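Flagellar motor switch protein fliG (Thermotoga maritima, PDB 3AJC) probably forms part of a switch complex at the base of the flagellar basal body that governs rotation direction, represented here by its middle and C-terminal domains. Local coordinates at residues D93-I98 / D123-R128; D134-D139 / D164-K169; L155-K160 / E187-V192. All blocks are in the same frame, centred on the assembly; numbering follows the deposited sequence.

Interaction 1: D93-I98 / D123-R128; sequences DTAAEI and DEIRRR
Ala96 sits directly opposite Ile125, their CA atoms 5.3 Å apart, and this pair marks where helix 92-100 meets helix 119-128, whose segment 123-128 belongs to the FliG C-terminal family region. The axes of the two segments approach to 8.4 Å with a crossing angle of -64°, a close meeting that the small alanine makes possible. Its CB works in two directions: it lies 4.3 Å from Ile125 CG2, and it presses on Arg128, 3.6 Å from Arg128 O and 3.7 Å from Arg128 CB. The preceding residue, Ala95, brings its CB to 4.3 Å from Ile125 CD1, so both branches of the isoleucine are used. Helix 49-60 lines this buried side, where Ala60 touches both Ala95 and Ile125.

The other flank is polar and partly open to solvent. Arg128 bends at chi2 (-60°) and brings its guanidinium across the Asp93 side chain, forming a salt bridge with Arg128 NH1 2.7 Å from Asp93 OD2. The carboxylate and guanidinium planes are only 24° apart, and OD2 stands over the guanidinium face, 3.2 Å from CZ of Arg128. This geometry favours a face-on charge contact over a straight N-H bond. Arg209 brings a second positive charge near Arg128, so the Asp93 carboxylate probably offsets some of the local repulsion. The chemistry is thus a close alanine-isoleucine interface whose partly exposed flank carries one salt bridge.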
loop_
_atom_site.group_PDB
_atom_site.type_symbol
_atom_site.label_atom_id
_atom_site.label_comp_id
_atom_site.label_asym_id
_atom_site.label_seq_id
_atom_site.Cartn_x
_atom_site.Cartn_y
_atom_site.Cartn_z
ATOM N N ASP A 93 1.272 -4.854 3.919
ATOM C CA ASP A 93 1.630 -3.868 2.901
ATOM C C ASP A 93 1.670 -4.482 1.495
ATOM O O ASP A 93 1.159 -3.910 0.536
ATOM C CB ASP A 93 2.978 -3.234 3.243
ATOM C CG ASP A 93 2.824 -1.896 3.946
ATOM O OD1 ASP A 93 2.493 -0.899 3.262
ATOM O OD2 ASP A 93 3.018 -1.842 5.182
ATOM N N THR A 94 2.288 -5.648 1.379
ATOM C CA THR A 94 2.364 -6.341 0.104
ATOM C C THR A 94 0.944 -6.578 -0.425
ATOM O O THR A 94 0.619 -6.211 -1.556
ATOM C CB THR A 94 3.068 -7.691 0.271
ATOM O OG1 THR A 94 4.362 -7.467 0.838
ATOM C CG2 THR A 94 3.222 -8.403 -1.073
ATOM N N ALA A 95 0.107 -7.184 0.413
ATOM C CA ALA A 95 -1.275 -7.479 0.058
ATOM C C ALA A 95 -2.032 -6.234 -0.411
ATOM O O ALA A 95 -2.686 -6.257 -1.456
ATOM C CB ALA A 95 -1.987 -8.111 1.244
ATOM N N ALA A 96 -1.935 -5.158 0.364
ATOM C CA ALA A 96 -2.603 -3.904 0.047
ATOM C C ALA A 96 -2.142 -3.334 -1.294
ATOM O O ALA A 96 -2.942 -2.780 -2.053
ATOM C CB ALA A 96 -2.357 -2.875 1.173
ATOM N N GLU A 97 -0.845 -3.450 -1.559
ATOM C CA GLU A 97 -0.257 -2.955 -2.794
ATOM C C GLU A 97 -0.782 -3.766 -3.977
ATOM O O GLU A 97 -1.035 -3.228 -5.053
ATOM C CB GLU A 97 1.277 -3.035 -2.714
ATOM C CG GLU A 97 1.923 -1.839 -1.994
ATOM C CD GLU A 97 3.310 -2.137 -1.418
ATOM O OE1 GLU A 97 4.102 -2.855 -2.064
ATOM O OE2 GLU A 97 3.618 -1.635 -0.314
ATOM N N ILE A 98 -0.951 -5.067 -3.765
ATOM C CA ILE A 98 -1.461 -5.943 -4.813
ATOM C C ILE A 98 -2.931 -5.598 -5.066
ATOM O O ILE A 98 -3.369 -5.496 -6.214
ATOM C CB ILE A 98 -1.330 -7.420 -4.392
ATOM C CG1 ILE A 98 0.162 -7.785 -4.313
ATOM C CG2 ILE A 98 -2.115 -8.314 -5.344
ATOM C CD1 ILE A 98 0.454 -9.213 -3.905
ATOM N N ASP A 123 -9.850 -5.230 7.440
ATOM C CA ASP A 123 -9.725 -3.849 7.879
ATOM C C ASP A 123 -8.274 -3.388 7.879
ATOM O O ASP A 123 -7.986 -2.232 7.587
ATOM C CB ASP A 123 -10.350 -3.681 9.270
ATOM C CG ASP A 123 -10.660 -2.228 9.601
ATOM O OD1 ASP A 123 -9.804 -1.545 10.214
ATOM O OD2 ASP A 123 -11.761 -1.763 9.234
ATOM N N GLU A 124 -7.357 -4.290 8.203
ATOM C CA GLU A 124 -5.947 -3.939 8.199
ATOM C C GLU A 124 -5.505 -3.646 6.764
ATOM O O GLU A 124 -4.777 -2.683 6.509
ATOM C CB GLU A 124 -5.107 -5.083 8.786
ATOM C CG GLU A 124 -5.015 -5.068 10.309
ATOM C CD GLU A 124 -4.508 -6.380 10.899
ATOM O OE1 GLU A 124 -3.445 -6.885 10.461
ATOM O OE2 GLU A 124 -5.175 -6.906 11.818
ATOM N N ILE A 125 -5.966 -4.470 5.826
ATOM C CA ILE A 125 -5.600 -4.319 4.417
ATOM C C ILE A 125 -6.185 -3.052 3.798
ATOM O O ILE A 125 -5.496 -2.303 3.112
ATOM C CB ILE A 125 -6.049 -5.567 3.597
ATOM C CG1 ILE A 125 -5.329 -6.811 4.140
ATOM C CG2 ILE A 125 -5.735 -5.371 2.109
ATOM C CD1 ILE A 125 -5.693 -8.125 3.473
ATOM N N ARG A 126 -7.462 -2.817 4.052
ATOM C CA ARG A 126 -8.126 -1.652 3.521
ATOM C C ARG A 126 -7.391 -0.384 3.947
ATOM O O ARG A 126 -7.029 0.445 3.102
ATOM C CB ARG A 126 -9.567 -1.620 4.010
ATOM C CG ARG A 126 -10.440 -0.606 3.304
ATOM C CD ARG A 126 -11.816 -0.536 3.930
ATOM N NE ARG A 126 -11.834 -1.076 5.288
ATOM C CZ ARG A 126 -12.014 -2.363 5.579
ATOM N NH1 ARG A 126 -12.192 -3.249 4.604
ATOM N NH2 ARG A 126 -12.020 -2.767 6.843
ATOM N N ARG A 127 -7.159 -0.236 5.250
ATOM C CA ARG A 127 -6.460 0.943 5.746
ATOM C C ARG A 127 -5.044 1.054 5.182
ATOM O O ARG A 127 -4.530 2.152 5.009
ATOM C CB ARG A 127 -6.440 0.957 7.283
ATOM C CG ARG A 127 -7.801 1.344 7.883
ATOM C CD ARG A 127 -7.779 1.502 9.409
ATOM N NE ARG A 127 -7.520 0.240 10.106
ATOM C CZ ARG A 127 -6.312 -0.195 10.457
ATOM N NH1 ARG A 127 -5.234 0.527 10.187
ATOM N NH2 ARG A 127 -6.181 -1.364 11.067
ATOM N N ARG A 128 -4.417 -0.079 4.882
ATOM C CA ARG A 128 -3.075 -0.048 4.315
ATOM C C ARG A 128 -3.096 0.275 2.819
ATOM O O ARG A 128 -2.050 0.528 2.224
ATOM C CB ARG A 128 -2.367 -1.386 4.533
ATOM C CG ARG A 128 -1.746 -1.534 5.901
ATOM C CD ARG A 128 -0.709 -0.450 6.124
ATOM N NE ARG A 128 0.049 -0.666 7.350
ATOM C CZ ARG A 128 0.828 -1.720 7.571
ATOM N NH1 ARG A 128 0.953 -2.662 6.646
ATOM N NH2 ARG A 128 1.484 -1.834 8.717
#

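Interaction 2: D134-D139 / D164-K169; sequences DILKLD and DELKEK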
loop_
_atom_site.group_PDB
_atom_site.type_symbol
_atom_site.label_atom_id
_atom_site.label_comp_id
_atom_site.label_asym_id
_atom_site.label_seq_id
_atom_site.Cartn_x
_atom_site.Cartn_y
_atom_site.Cartn_z
ATOM N N ASP A 134 -5.729 9.425 -2.263
ATOM C CA ASP A 134 -6.904 9.138 -1.442
ATOM C C ASP A 134 -7.239 10.311 -0.506
ATOM O O ASP A 134 -8.344 10.386 0.039
ATOM C CB ASP A 134 -6.709 7.847 -0.631
ATOM C CG ASP A 134 -6.861 6.579 -1.491
ATOM O OD1 ASP A 134 -7.768 6.534 -2.347
ATOM O OD2 ASP A 134 -6.084 5.622 -1.300
ATOM N N ILE A 135 -6.287 11.229 -0.327
ATOM C CA ILE A 135 -6.501 12.397 0.518
ATOM C C ILE A 135 -7.694 13.205 -0.002
ATOM O O ILE A 135 -8.298 13.978 0.738
ATOM C CB ILE A 135 -5.233 13.290 0.568
ATOM C CG1 ILE A 135 -4.148 12.583 1.380
ATOM C CG2 ILE A 135 -5.556 14.651 1.211
ATOM C CD1 ILE A 135 -2.781 13.250 1.335
ATOM N N LEU A 136 -8.031 13.021 -1.276
ATOM C CA LEU A 136 -9.178 13.711 -1.868
ATOM C C LEU A 136 -10.473 13.150 -1.269
ATOM O O LEU A 136 -11.524 13.788 -1.326
ATOM C CB LEU A 136 -9.196 13.523 -3.387
ATOM C CG LEU A 136 -8.123 14.237 -4.213
ATOM C CD1 LEU A 136 -8.212 13.782 -5.668
ATOM C CD2 LEU A 136 -8.304 15.749 -4.107
ATOM N N LYS A 137 -10.389 11.957 -0.687
ATOM C CA LYS A 137 -11.546 11.323 -0.070
ATOM C C LYS A 137 -11.840 11.925 1.301
ATOM O O LYS A 137 -12.954 11.800 1.807
ATOM C CB LYS A 137 -11.303 9.818 0.114
ATOM C CG LYS A 137 -12.131 8.909 -0.785
ATOM C CD LYS A 137 -11.639 8.931 -2.224
ATOM C CE LYS A 137 -12.723 8.416 -3.181
ATOM N NZ LYS A 137 -14.090 8.908 -2.784
ATOM N N LEU A 138 -10.846 12.569 1.906
ATOM C CA LEU A 138 -11.010 13.135 3.243
ATOM C C LEU A 138 -11.740 14.469 3.281
ATOM O O LEU A 138 -11.666 15.253 2.333
ATOM C CB LEU A 138 -9.644 13.289 3.914
ATOM C CG LEU A 138 -8.717 12.071 3.837
ATOM C CD1 LEU A 138 -7.470 12.311 4.691
ATOM C CD2 LEU A 138 -9.463 10.832 4.315
ATOM N N ASP A 139 -12.454 14.722 4.378
ATOM C CA ASP A 139 -13.162 15.988 4.520
ATOM C C ASP A 139 -12.159 17.037 4.987
ATOM O O ASP A 139 -11.142 16.701 5.595
ATOM C CB ASP A 139 -14.313 15.879 5.521
ATOM C CG ASP A 139 -13.849 15.955 6.952
ATOM O OD1 ASP A 139 -13.253 14.970 7.440
ATOM O OD2 ASP A 139 -14.080 17.009 7.590
ATOM N N ASP A 164 -3.170 18.432 -9.607
ATOM C CA ASP A 164 -3.501 19.831 -9.360
ATOM C C ASP A 164 -4.695 19.961 -8.427
ATOM O O ASP A 164 -4.757 20.863 -7.597
ATOM C CB ASP A 164 -3.807 20.539 -10.681
ATOM C CG ASP A 164 -2.573 20.694 -11.558
ATOM O OD1 ASP A 164 -2.715 21.214 -12.685
ATOM O OD2 ASP A 164 -1.465 20.302 -11.124
ATOM N N GLU A 165 -5.646 19.053 -8.569
ATOM C CA GLU A 165 -6.831 19.074 -7.735
ATOM C C GLU A 165 -6.465 18.779 -6.282
ATOM O O GLU A 165 -6.977 19.410 -5.358
ATOM C CB GLU A 165 -7.822 18.044 -8.255
ATOM C CG GLU A 165 -8.935 17.698 -7.322
ATOM C CD GLU A 165 -9.696 16.498 -7.828
ATOM O OE1 GLU A 165 -9.084 15.719 -8.594
ATOM O OE2 GLU A 165 -10.883 16.321 -7.467
ATOM N N LEU A 166 -5.580 17.812 -6.076
ATOM C CA LEU A 166 -5.172 17.480 -4.723
ATOM C C LEU A 166 -4.340 18.625 -4.189
ATOM O O LEU A 166 -4.397 18.926 -2.997
ATOM C CB LEU A 166 -4.357 16.189 -4.693
ATOM C CG LEU A 166 -3.782 15.826 -3.320
ATOM C CD1 LEU A 166 -4.898 15.821 -2.280
ATOM C CD2 LEU A 166 -3.091 14.465 -3.401
ATOM N N LYS A 167 -3.559 19.249 -5.067
ATOM C CA LYS A 167 -2.740 20.388 -4.673
ATOM C C LYS A 167 -3.673 21.439 -4.075
ATOM O O LYS A 167 -3.453 21.932 -2.968
ATOM C CB LYS A 167 -2.029 21.006 -5.881
ATOM C CG LYS A 167 -0.967 20.145 -6.550
ATOM C CD LYS A 167 -0.110 21.016 -7.479
ATOM C CE LYS A 167 0.973 20.224 -8.196
ATOM N NZ LYS A 167 0.377 19.247 -9.141
ATOM N N GLU A 168 -4.721 21.769 -4.824
ATOM C CA GLU A 168 -5.698 22.755 -4.395
ATOM C C GLU A 168 -6.387 22.426 -3.076
ATOM O O GLU A 168 -6.399 23.251 -2.161
ATOM C CB GLU A 168 -6.749 22.966 -5.488
ATOM C CG GLU A 168 -6.407 24.103 -6.436
ATOM C CD GLU A 168 -6.459 25.466 -5.747
ATOM O OE1 GLU A 168 -7.400 26.244 -6.019
ATOM O OE2 GLU A 168 -5.563 25.760 -4.926
ATOM N N LYS A 169 -6.953 21.233 -2.958
ATOM C CA LYS A 169 -7.636 20.894 -1.718
ATOM C C LYS A 169 -6.716 20.990 -0.494
ATOM O O LYS A 169 -7.170 21.318 0.606
ATOM C CB LYS A 169 -8.270 19.503 -1.796
ATOM C CG LYS A 169 -9.232 19.249 -0.639
ATOM C CD LYS A 169 -10.105 18.024 -0.848
ATOM C CE LYS A 169 -11.182 17.942 0.236
ATOM N NZ LYS A 169 -12.010 16.704 0.156
#
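Glu165 and Leu136 open the contact at the start of helix 164-171. The glutamate leaves its helix with CG anti to the backbone N (chi1 165°) and runs on extended, so its aliphatic part and carboxylate lie over the leucine tip: Glu165 CG is 3.8 Å from Leu136 CD2, and Glu165 OE1 is 3.6 Å from Leu136 CD1. Against these apolar methyls the carboxylate makes only van der Waals contact.

Next along the helix, Leu166 is the buried centre. Its backbone takes part, since Leu136 CD2 comes to 3.6 Å from Leu166 CA. Its CD1 methyl wedges between two side chains of the 3-10 turn, 3.9 Å from Leu136 CD2 and 3.7 Å from Ile135 CG2; the isoleucine and Leu166 cross at about a right angle. Phe132, which belongs to the MFXF hinge sequence of the FliG family just before this turn, also touches Leu166.

Lys169 completes the walk. Fully extended, it crosses to the loop, where NZ donates to Leu138 O at 2.6 Å. The C=O...NZ angle of 168° means that the ammonium meets the carbonyl almost head-on. A weak bond to Leu136 O, at 3.3 Å, adds a second acceptor from the same segment. The chemistry therefore divides in two: leucine and isoleucine methyls make the apolar part, while a single ammonium binds Leu138 O and, weakly, Leu136 O, and probably helps hold the connection that leads into helix 140-147.

Interaction 3: L155-K160 / E187-V192; sequences LALALK and EYMGPV
Met189 is the bump of this contact, and Ala156 and Leu157 of helix 152-159, with Lys160 just after them, form the hollow that receives it. The methionine runs out from the loop nearly straight and then turns at its last torsion (chi3 -116°), which swings the CE methyl across Leu157. That fit is tight: Met189 CE lies 3.4 Å from Leu157 CD2, shorter than usual for two carbons, and 3.6 Å from Leu157 CG, with the two side chains crossing at about a right angle. The small side chain of Ala156 makes the floor, its CB 3.9 Å from Met189 CE and 4.0 Å from Met189 SD.

Lys160 forms a wall of the hollow. Lysine and methionine run antiparallel, side by side, which places Lys160 CE 3.5 Å from Met189 SD. The same carbon lies 3.5 Å from Gly190 O, so the lysine's aliphatic stem packs against both side chain and backbone of the loop. Gly190 adopts phi 91° and psi -172°, backbone angles that suit glycine because a CB there would be jammed against the preceding carbonyl O.

Val192 is a second, smaller bump. Both its methyls touch Leu157 CD2, each at 4.0 Å, and CG2 also meets Lys160 CD at 3.8 Å. Leu157 is consequently flanked by the methionine and the valine, and its CD2 methyl serves both.

The loop carrying these residues joins helix 176-187 to helix 194-213. Both helices also pack on segment 155-160: Ala156 touches Leu182 and Leu186 of the first, and Leu157 touches Ala200 of the second. Helix 152-159 thus lies against both helices and the connection between them, in an all-helical surrounding without strands.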
loop_
_atom_site.group_PDB
_atom_site.type_symbol
_atom_site.label_atom_id
_atom_site.label_comp_id
_atom_site.label_asym_id
_atom_site.label_seq_id
_atom_site.Cartn_x
_atom_site.Cartn_y
_atom_site.Cartn_z
ATOM N N LEU A 155 5.936 18.434 2.811
ATOM C CA LEU A 155 4.728 18.822 2.112
ATOM C C LEU A 155 5.089 19.236 0.687
ATOM O O LEU A 155 4.474 18.780 -0.271
ATOM C CB LEU A 155 4.051 19.979 2.848
ATOM C CG LEU A 155 2.590 20.306 2.547
ATOM C CD1 LEU A 155 1.766 19.014 2.446
ATOM C CD2 LEU A 155 2.044 21.213 3.665
ATOM N N ALA A 156 6.099 20.089 0.553
ATOM C CA ALA A 156 6.513 20.561 -0.758
ATOM C C ALA A 156 6.903 19.393 -1.660
ATOM O O ALA A 156 6.490 19.333 -2.823
ATOM C CB ALA A 156 7.669 21.536 -0.619
ATOM N N LEU A 157 7.702 18.473 -1.125
ATOM C CA LEU A 157 8.129 17.302 -1.879
ATOM C C LEU A 157 6.927 16.474 -2.316
ATOM O O LEU A 157 6.776 16.135 -3.490
ATOM C CB LEU A 157 9.054 16.429 -1.024
ATOM C CG LEU A 157 10.442 17.006 -0.750
ATOM C CD1 LEU A 157 11.173 16.211 0.342
ATOM C CD2 LEU A 157 11.214 16.988 -2.039
ATOM N N ALA A 158 6.072 16.153 -1.354
ATOM C CA ALA A 158 4.884 15.351 -1.619
ATOM C C ALA A 158 3.988 15.962 -2.700
ATOM O O ALA A 158 3.364 15.235 -3.486
ATOM C CB ALA A 158 4.092 15.167 -0.328
ATOM N N LEU A 159 3.928 17.290 -2.743
ATOM C CA LEU A 159 3.092 17.991 -3.708
ATOM C C LEU A 159 3.635 17.953 -5.134
ATOM O O LEU A 159 2.874 18.059 -6.092
ATOM C CB LEU A 159 2.875 19.440 -3.266
ATOM C CG LEU A 159 1.947 19.594 -2.060
ATOM C CD1 LEU A 159 1.864 21.050 -1.619
ATOM C CD2 LEU A 159 0.578 19.069 -2.441
ATOM N N LYS A 160 4.944 17.803 -5.285
ATOM C CA LYS A 160 5.508 17.728 -6.622
ATOM C C LYS A 160 5.019 16.460 -7.318
ATOM O O LYS A 160 5.233 16.277 -8.513
ATOM C CB LYS A 160 7.035 17.730 -6.568
ATOM C CG LYS A 160 7.638 19.079 -6.233
ATOM C CD LYS A 160 9.143 19.061 -6.424
ATOM C CE LYS A 160 9.719 20.473 -6.380
ATOM N NZ LYS A 160 9.152 21.342 -7.457
ATOM N N GLU A 187 9.458 27.787 -4.359
ATOM C CA GLU A 187 10.216 28.730 -5.177
ATOM C C GLU A 187 11.718 28.469 -5.205
ATOM O O GLU A 187 12.348 28.587 -6.255
ATOM C CB GLU A 187 9.975 30.158 -4.692
ATOM C CG GLU A 187 8.581 30.681 -4.982
ATOM C CD GLU A 187 8.321 32.028 -4.336
ATOM O OE1 GLU A 187 7.261 32.630 -4.617
ATOM O OE2 GLU A 187 9.175 32.481 -3.544
ATOM N N TYR A 188 12.292 28.126 -4.054
ATOM C CA TYR A 188 13.729 27.876 -3.978
ATOM C C TYR A 188 14.075 26.411 -3.785
ATOM O O TYR A 188 15.149 26.084 -3.276
ATOM C CB TYR A 188 14.357 28.679 -2.837
ATOM C CG TYR A 188 14.106 30.161 -2.917
ATOM C CD1 TYR A 188 13.117 30.760 -2.138
ATOM C CD2 TYR A 188 14.850 30.968 -3.774
ATOM C CE1 TYR A 188 12.877 32.124 -2.207
ATOM C CE2 TYR A 188 14.617 32.335 -3.854
ATOM C CZ TYR A 188 13.631 32.907 -3.068
ATOM O OH TYR A 188 13.408 34.261 -3.143
ATOM N N MET A 189 13.169 25.526 -4.181
ATOM C CA MET A 189 13.421 24.103 -4.037
ATOM C C MET A 189 14.157 23.563 -5.259
ATOM O O MET A 189 15.292 23.121 -5.152
ATOM C CB MET A 189 12.107 23.349 -3.824
ATOM C CG MET A 189 12.266 21.847 -3.727
ATOM S SD MET A 189 10.754 21.072 -3.141
ATOM C CE MET A 189 11.310 20.399 -1.632
ATOM N N GLY A 190 13.517 23.611 -6.421
ATOM C CA GLY A 190 14.163 23.107 -7.619
ATOM C C GLY A 190 13.866 21.635 -7.860
ATOM O O GLY A 190 13.028 21.055 -7.169
ATOM N N PRO A 191 14.533 21.000 -8.839
ATOM C CA PRO A 191 14.303 19.582 -9.135
ATOM C C PRO A 191 14.729 18.676 -7.985
ATOM O O PRO A 191 15.689 18.969 -7.270
ATOM C CB PRO A 191 15.136 19.351 -10.397
ATOM C CG PRO A 191 15.151 20.709 -11.048
ATOM C CD PRO A 191 15.407 21.604 -9.858
ATOM N N VAL A 192 14.013 17.571 -7.814
ATOM C CA VAL A 192 14.315 16.642 -6.737
ATOM C C VAL A 192 14.224 15.191 -7.184
ATOM O O VAL A 192 13.536 14.868 -8.151
ATOM C CB VAL A 192 13.347 16.849 -5.547
ATOM C CG1 VAL A 192 13.463 18.275 -5.023
ATOM C CG2 VAL A 192 11.914 16.566 -5.980
#

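In the fold
From the N terminus, helix 92-100, which also packs on helices 37-46 and 49-60, is the first partner. Interaction 1 closes the loop around helix 104-117 when helix 119-128 returns to it, and it is complete before the others begin. Segment 134-139 then opens interaction 2, but segment 155-160 opens interaction 3 before 164-169 closes interaction 2. Segment 187-192 closes interaction 3 last, so these two loops cross. They also touch, with Lys167 CE 3.6 Å from Leu159 O. Interaction 1 thus joins helices in the centre of the chain, whereas interactions 2 and 3 interlock the later helices within the C-terminal family region.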